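Local coordinates for salicylaldehyde dehydrogenase NahF (Pseudomonas putida, PDB 4JZ6), which binds salicylaldehyde and probably oxidises it to salicylate with NAD+ and water, a step in the breakdown of naphthalene, at residues A[76-79]-A[80-83]; A[111-114]-A[115-118]; A[298-301]-A[302-305]. All coordinates share one frame; numbering follows the deposited sequence.

Contact 1: A[76-79]-A[80-83]; sequences VGPS and ERRR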
# COMPACT_ATOMS: atom_id res chain seq x y z
N VAL A 76 22.66 -8.29 9.05
CA VAL A 76 22.82 -9.74 9.16
C VAL A 76 22.57 -10.41 7.81
O VAL A 76 21.60 -10.08 7.13
CB VAL A 76 21.86 -10.34 10.22
CG1 VAL A 76 21.84 -11.86 10.15
CG2 VAL A 76 22.25 -9.87 11.61
N GLY A 77 23.44 -11.33 7.43
CA GLY A 77 23.38 -11.96 6.12
C GLY A 77 22.24 -12.94 5.96
O GLY A 77 21.58 -13.30 6.94
N PRO A 78 21.98 -13.37 4.71
CA PRO A 78 20.89 -14.31 4.41
C PRO A 78 21.07 -15.68 5.05
O PRO A 78 20.08 -16.30 5.44
CB PRO A 78 20.93 -14.44 2.89
CG PRO A 78 22.29 -13.96 2.49
CD PRO A 78 22.64 -12.90 3.48
N SER A 79 22.31 -16.15 5.14
CA SER A 79 22.56 -17.48 5.68
C SER A 79 22.14 -17.56 7.15
O SER A 79 21.46 -18.50 7.56
CB SER A 79 24.03 -17.85 5.53
OG SER A 79 24.31 -18.25 4.20
N GLU A 80 22.53 -16.56 7.92
CA GLU A 80 22.22 -16.52 9.34
C GLU A 80 20.72 -16.32 9.58
O GLU A 80 20.15 -16.93 10.48
CB GLU A 80 23.04 -15.43 10.03
CG GLU A 80 22.83 -15.34 11.53
CD GLU A 80 23.31 -16.57 12.28
OE1 GLU A 80 23.90 -17.48 11.65
OE2 GLU A 80 23.10 -16.63 13.51
N ARG A 81 20.09 -15.46 8.78
CA ARG A 81 18.65 -15.25 8.89
C ARG A 81 17.88 -16.54 8.65
O ARG A 81 16.97 -16.90 9.41
CB ARG A 81 18.18 -14.14 7.95
CG ARG A 81 18.09 -12.77 8.62
CD ARG A 81 17.66 -11.66 7.67
NE ARG A 81 18.76 -11.19 6.84
CZ ARG A 81 18.79 -11.30 5.51
NH1 ARG A 81 17.78 -11.85 4.85
NH2 ARG A 81 19.84 -10.84 4.84
N ARG A 82 18.25 -17.25 7.59
CA ARG A 82 17.61 -18.52 7.27
C ARG A 82 17.79 -19.54 8.40
O ARG A 82 16.84 -20.22 8.79
CB ARG A 82 18.16 -19.07 5.95
CG ARG A 82 17.66 -20.46 5.59
CD ARG A 82 18.18 -20.89 4.23
NE ARG A 82 17.56 -20.11 3.16
CZ ARG A 82 18.09 -19.90 1.96
NH1 ARG A 82 19.29 -20.40 1.66
NH2 ARG A 82 17.44 -19.19 1.06
N ARG A 83 19.01 -19.64 8.92
CA ARG A 83 19.32 -20.60 9.97
C ARG A 83 18.45 -20.33 11.20
O ARG A 83 17.84 -21.24 11.77
CB ARG A 83 20.79 -20.51 10.37
CG ARG A 83 21.36 -21.80 10.93
CD ARG A 83 22.46 -21.54 11.95
NE ARG A 83 21.90 -21.15 13.25
CZ ARG A 83 22.25 -20.06 13.91
NH1 ARG A 83 23.18 -19.25 13.41
NH2 ARG A 83 21.69 -19.77 15.08

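Contact 2: A[111-114]-A[115-118]; sequences ALWA and GFNV. With NK (salicylaldehyde), chain B.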
# COMPACT_ATOMS: atom_id res chain seq x y z
N ALA A 111 -8.16 -29.40 19.50
CA ALA A 111 -6.83 -29.89 19.16
C ALA A 111 -6.59 -29.80 17.65
O ALA A 111 -5.47 -29.59 17.20
CB ALA A 111 -6.66 -31.31 19.64
N LEU A 112 -7.65 -29.98 16.87
CA LEU A 112 -7.56 -29.86 15.42
C LEU A 112 -7.01 -28.48 15.03
O LEU A 112 -5.99 -28.39 14.34
CB LEU A 112 -8.92 -30.09 14.77
CG LEU A 112 -9.02 -29.87 13.26
CD1 LEU A 112 -8.17 -30.88 12.50
CD2 LEU A 112 -10.46 -29.93 12.80
N TRP A 113 -7.67 -27.43 15.49
CA TRP A 113 -7.34 -26.05 15.13
C TRP A 113 -6.02 -25.61 15.75
O TRP A 113 -5.24 -24.88 15.13
CB TRP A 113 -8.48 -25.11 15.56
CG TRP A 113 -8.24 -23.63 15.32
CD1 TRP A 113 -8.15 -22.65 16.28
CD2 TRP A 113 -8.08 -22.97 14.06
NE1 TRP A 113 -7.94 -21.43 15.68
CE2 TRP A 113 -7.89 -21.60 14.32
CE3 TRP A 113 -8.07 -23.41 12.73
CZ2 TRP A 113 -7.70 -20.66 13.30
CZ3 TRP A 113 -7.88 -22.48 11.72
CH2 TRP A 113 -7.70 -21.12 12.01
N ALA A 114 -5.77 -26.06 16.98
CA ALA A 114 -4.52 -25.73 17.66
C ALA A 114 -3.36 -26.38 16.93
O ALA A 114 -2.38 -25.72 16.59
CB ALA A 114 -4.57 -26.20 19.11
N GLY A 115 -3.48 -27.68 16.69
CA GLY A 115 -2.45 -28.44 16.01
C GLY A 115 -2.15 -27.86 14.64
O GLY A 115 -0.99 -27.75 14.25
N PHE A 116 -3.20 -27.47 13.92
CA PHE A 116 -3.02 -26.83 12.63
C PHE A 116 -2.26 -25.51 12.76
O PHE A 116 -1.38 -25.20 11.95
CB PHE A 116 -4.35 -26.58 11.93
CG PHE A 116 -4.24 -25.66 10.75
CD1 PHE A 116 -4.55 -24.31 10.88
CD2 PHE A 116 -3.78 -26.13 9.53
CE1 PHE A 116 -4.43 -23.45 9.79
CE2 PHE A 116 -3.66 -25.28 8.43
CZ PHE A 116 -3.99 -23.94 8.56
N ASN A 117 -2.62 -24.73 13.78
CA ASN A 117 -1.98 -23.43 14.02
C ASN A 117 -0.48 -23.57 14.18
O ASN A 117 0.29 -22.76 13.69
CB ASN A 117 -2.58 -22.74 15.24
CG ASN A 117 -3.49 -21.59 14.87
OD1 ASN A 117 -3.04 -20.46 14.65
ND2 ASN A 117 -4.78 -21.87 14.78
N VAL A 118 -0.08 -24.63 14.88
CA VAL A 118 1.34 -24.87 15.08
C VAL A 118 2.03 -25.23 13.76
O VAL A 118 3.01 -24.57 13.38
CB VAL A 118 1.57 -25.96 16.13
CG1 VAL A 118 3.06 -26.17 16.37
CG2 VAL A 118 0.91 -25.56 17.42
OAH NK B . -9.12 -15.55 9.10
CAD NK B . -8.22 -15.64 9.91
CAA NK B . -7.10 -16.52 9.52
CAC NK B . -6.46 -16.40 8.29
CAG NK B . -5.41 -17.25 7.98
CAI NK B . -5.01 -18.23 8.87
CAE NK B . -5.64 -18.35 10.09
CAB NK B . -6.69 -17.50 10.42
OAF NK B . -7.36 -17.58 11.62

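Contact 3: A[298-301]-A[302-305]; sequences GQIC and MSTE. With NK (salicylaldehyde), chain B.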
# COMPACT_ATOMS: atom_id res chain seq x y z
N GLY A 298 -16.54 -21.04 13.37
CA GLY A 298 -16.72 -19.93 12.45
C GLY A 298 -16.07 -18.64 12.92
O GLY A 298 -16.50 -17.54 12.57
N GLN A 299 -15.02 -18.77 13.73
CA GLN A 299 -14.29 -17.62 14.21
C GLN A 299 -13.04 -17.36 13.37
O GLN A 299 -12.04 -16.86 13.87
CB GLN A 299 -13.93 -17.79 15.68
CG GLN A 299 -15.12 -17.71 16.60
CD GLN A 299 -14.73 -17.76 18.07
OE1 GLN A 299 -15.20 -16.96 18.88
NE2 GLN A 299 -13.88 -18.72 18.41
N ILE A 300 -13.11 -17.72 12.10
CA ILE A 300 -12.02 -17.45 11.18
C ILE A 300 -12.49 -16.33 10.26
O ILE A 300 -13.65 -16.32 9.87
CB ILE A 300 -11.67 -18.70 10.35
CG1 ILE A 300 -11.65 -19.93 11.26
CG2 ILE A 300 -10.34 -18.52 9.64
CD1 ILE A 300 -11.34 -21.23 10.55
N CYS A 301 -11.61 -15.38 9.93
CA CYS A 301 -12.03 -14.25 9.09
C CYS A 301 -12.48 -14.74 7.71
O CYS A 301 -13.27 -14.09 7.05
CB CYS A 301 -10.93 -13.19 8.96
SG CYS A 301 -10.51 -12.30 10.48
N MET A 302 -11.97 -15.91 7.31
CA MET A 302 -12.37 -16.52 6.05
C MET A 302 -13.38 -17.66 6.20
O MET A 302 -13.61 -18.41 5.24
CB MET A 302 -11.14 -17.02 5.27
CG MET A 302 -10.20 -17.93 6.04
SD MET A 302 -8.93 -18.67 4.98
CE MET A 302 -7.78 -19.30 6.21
N SER A 303 -13.96 -17.81 7.39
CA SER A 303 -15.01 -18.81 7.62
C SER A 303 -16.10 -18.59 6.60
O SER A 303 -16.40 -17.45 6.24
CB SER A 303 -15.62 -18.69 9.01
OG SER A 303 -14.77 -19.23 10.00
N THR A 304 -16.68 -19.68 6.11
CA THR A 304 -17.75 -19.60 5.14
C THR A 304 -18.97 -18.94 5.77
O THR A 304 -19.66 -19.56 6.58
CB THR A 304 -18.13 -20.99 4.65
OG1 THR A 304 -16.94 -21.72 4.30
CG2 THR A 304 -19.04 -20.90 3.44
N GLU A 305 -19.22 -17.68 5.42
CA GLU A 305 -20.32 -16.94 6.02
C GLU A 305 -21.56 -16.90 5.12
O GLU A 305 -22.65 -16.58 5.57
CB GLU A 305 -19.89 -15.52 6.38
CG GLU A 305 -18.74 -15.45 7.37
CD GLU A 305 -19.03 -14.54 8.54
OE1 GLU A 305 -20.10 -13.91 8.56
OE2 GLU A 305 -18.17 -14.45 9.46
OAH NK B . -9.12 -15.55 9.10
CAD NK B . -8.22 -15.64 9.91
CAA NK B . -7.10 -16.52 9.52
CAC NK B . -6.46 -16.40 8.29
CAG NK B . -5.41 -17.25 7.98
CAI NK B . -5.01 -18.23 8.87
CAE NK B . -5.64 -18.35 10.09
CAB NK B . -6.69 -17.50 10.42
OAF NK B . -7.36 -17.58 11.62
O HOH W 1 -15.74 -14.90 5.86

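Contact 1: A[76-79]-A[80-83]
The carbonyl oxygen of Val-76 is gripped twice by one side chain: Arg-81 NH2 reaches Val-76 O at 3.0 Å, and Arg-81 NE reaches the same Val-76 O at 3.1 Å. The guanidinium is thus used side-on, with the oxygen at its edge and in its plane, although only NH2 also lies in the carbonyl plane; NE stands above it. A bend at chi3 (-79°) turns the arginine back toward the start of its own helix and lays one face of the guanidinium over Pro-78, whose CA sits below the rim of the group. This is a worked case of a helix N-terminus in which a first-turn side chain binds a carbonyl preceding the helix. Gly-77 is the N-cap residue, and its O receives Arg-81 N at 3.2 Å; the regular ladder continues with Arg-82 N to Pro-78 O at 3.0 Å. Val-76 also packs forward, its CG1 meeting Glu-80 CB at 3.8 Å, while the carboxylate of Glu-80 leads away to a salt bridge, Arg-83 NH1 to Glu-80 OE1 at 2.6 Å. The two charges lie one turn apart on the same helix. Arg-82 bonds through NE to Ala-129 O and through NH2 to Ser-130 O and Thr-133 OG1. The first turn of helix 78-94, following the loop after helix 56-73, is therefore set at the surface against the end of helix 111-130 and the loop after it, with only a weak bond, Arg-81 NH1 to Val-181 O, to the end of helix 170-181.

Contact 2: A[111-114]-A[115-118]
From Ala-111 to Val-118 the backbone forms the opening turns of helix 111-130, with Gly-115 N bonded to Ala-111 O at 2.8 Å and the next i to i+4 bonds following in order. In this aldehyde dehydrogenase fold the helix offers one residue, Trp-113, to the salicylaldehyde pocket, and Asn-117 one turn later supports it. Asn-117 ND2 donates to Trp-113 O at 3.1 Å along a fairly straight path (163°), while Asn-117 N reaches that oxygen from the opposite face of its carbonyl plane. The same ND2 rests over a face of the indole, 3.2 Å from Trp-113 CE2, with amide and ring planes almost perpendicular. The other end of the amide is also held, since OD1 accepts from Ala-169 N and Val-170 N at the start of helix 170-181. The Phe-116 and Trp-113 ring planes are near parallel (24°), but slid so far apart that they barely overlap; the closest carbons are Trp-113 CZ3 and Phe-116 CD1. With CG anti to the backbone N (chi1 177°), the indole is carried out to the pocket, where NE1 bonds to Asn-166 O. The phenolic side of the ligand meets the rim of the six-membered ring, in its plane, where Trp-113 CZ2 lies 3.5 Å from salicylaldehyde OAF.

Contact 3: A[298-301]-A[302-305]
Met-302 packs on Ile-300 and reaches on to the bound salicylaldehyde. Its CB lies against the carbonyl carbon of Cys-301; its CG, held between backbone N and carbonyl carbon (chi1 53°), meets Ile-300 CG2 at 3.7 Å. Beyond CG the chain is extended, which brings the methyl to the aromatic ring, where Met-302 CE lies 3.6 Å from salicylaldehyde CAG. Tyr-463, also of the pocket, touches the same side chain. Ile-300 CG2, besides meeting Met-302 CG, stands 3.3 Å from salicylaldehyde OAH. The backbone that presents both residues is a type I beta turn from Ile-300 to Ser-303, closed by Ser-303 N donating to Ile-300 O at 2.9 Å. Ser-303 closes it a second time: its OG lies beside its own backbone N (chi1 -77°), accepting from Ile-300 N at 3.1 Å and also touching Ile-300 CB. With an alanine here the buried Ile-300 N would probably lose its acceptor, leaving the turn held by its single backbone bond. A water bonded to both Cys-301 O and Ser-303 O bridges the carbonyls of the turn. Two successive amides come near the aldehyde oxygen, neither well aimed: Cys-301 N at 2.6 Å from salicylaldehyde OAH in a weak bond, Met-302 N more distantly in another. Cys-301 SG is 4.1 Å from salicylaldehyde CAD, too far for a covalent bond, and the side chain of Glu-267, the predicted active-site residue, is about 7 Å from that of Cys-301. The place of Cys-301 N beside the aldehyde oxygen is consistent with an oxyanion hole; aldehyde dehydrogenases pair this amide with an asparagine side chain, and Asn-166 of the pocket may be that partner.

In the fold
Read from the N terminus, the three contacts are local and in series; none nests within or crosses another, and only contact 3 closes a turn of loop. Contact 1 starts helix 78-94, contact 2 starts helix 111-130, and contact 3 bends the link between helix 282-294 and strand 306-310, which lies in the seven-stranded sheet. Contacts 1 and 2 are far apart, with centres about 29 Å from each other, yet helix 111-130 connects them, since its far end meets the start of helix 78-94. Contacts 2 and 3 touch directly, Trp-113 CZ3 lying 3.9 Å from Ile-300 CD1, and together line one salicylaldehyde pocket.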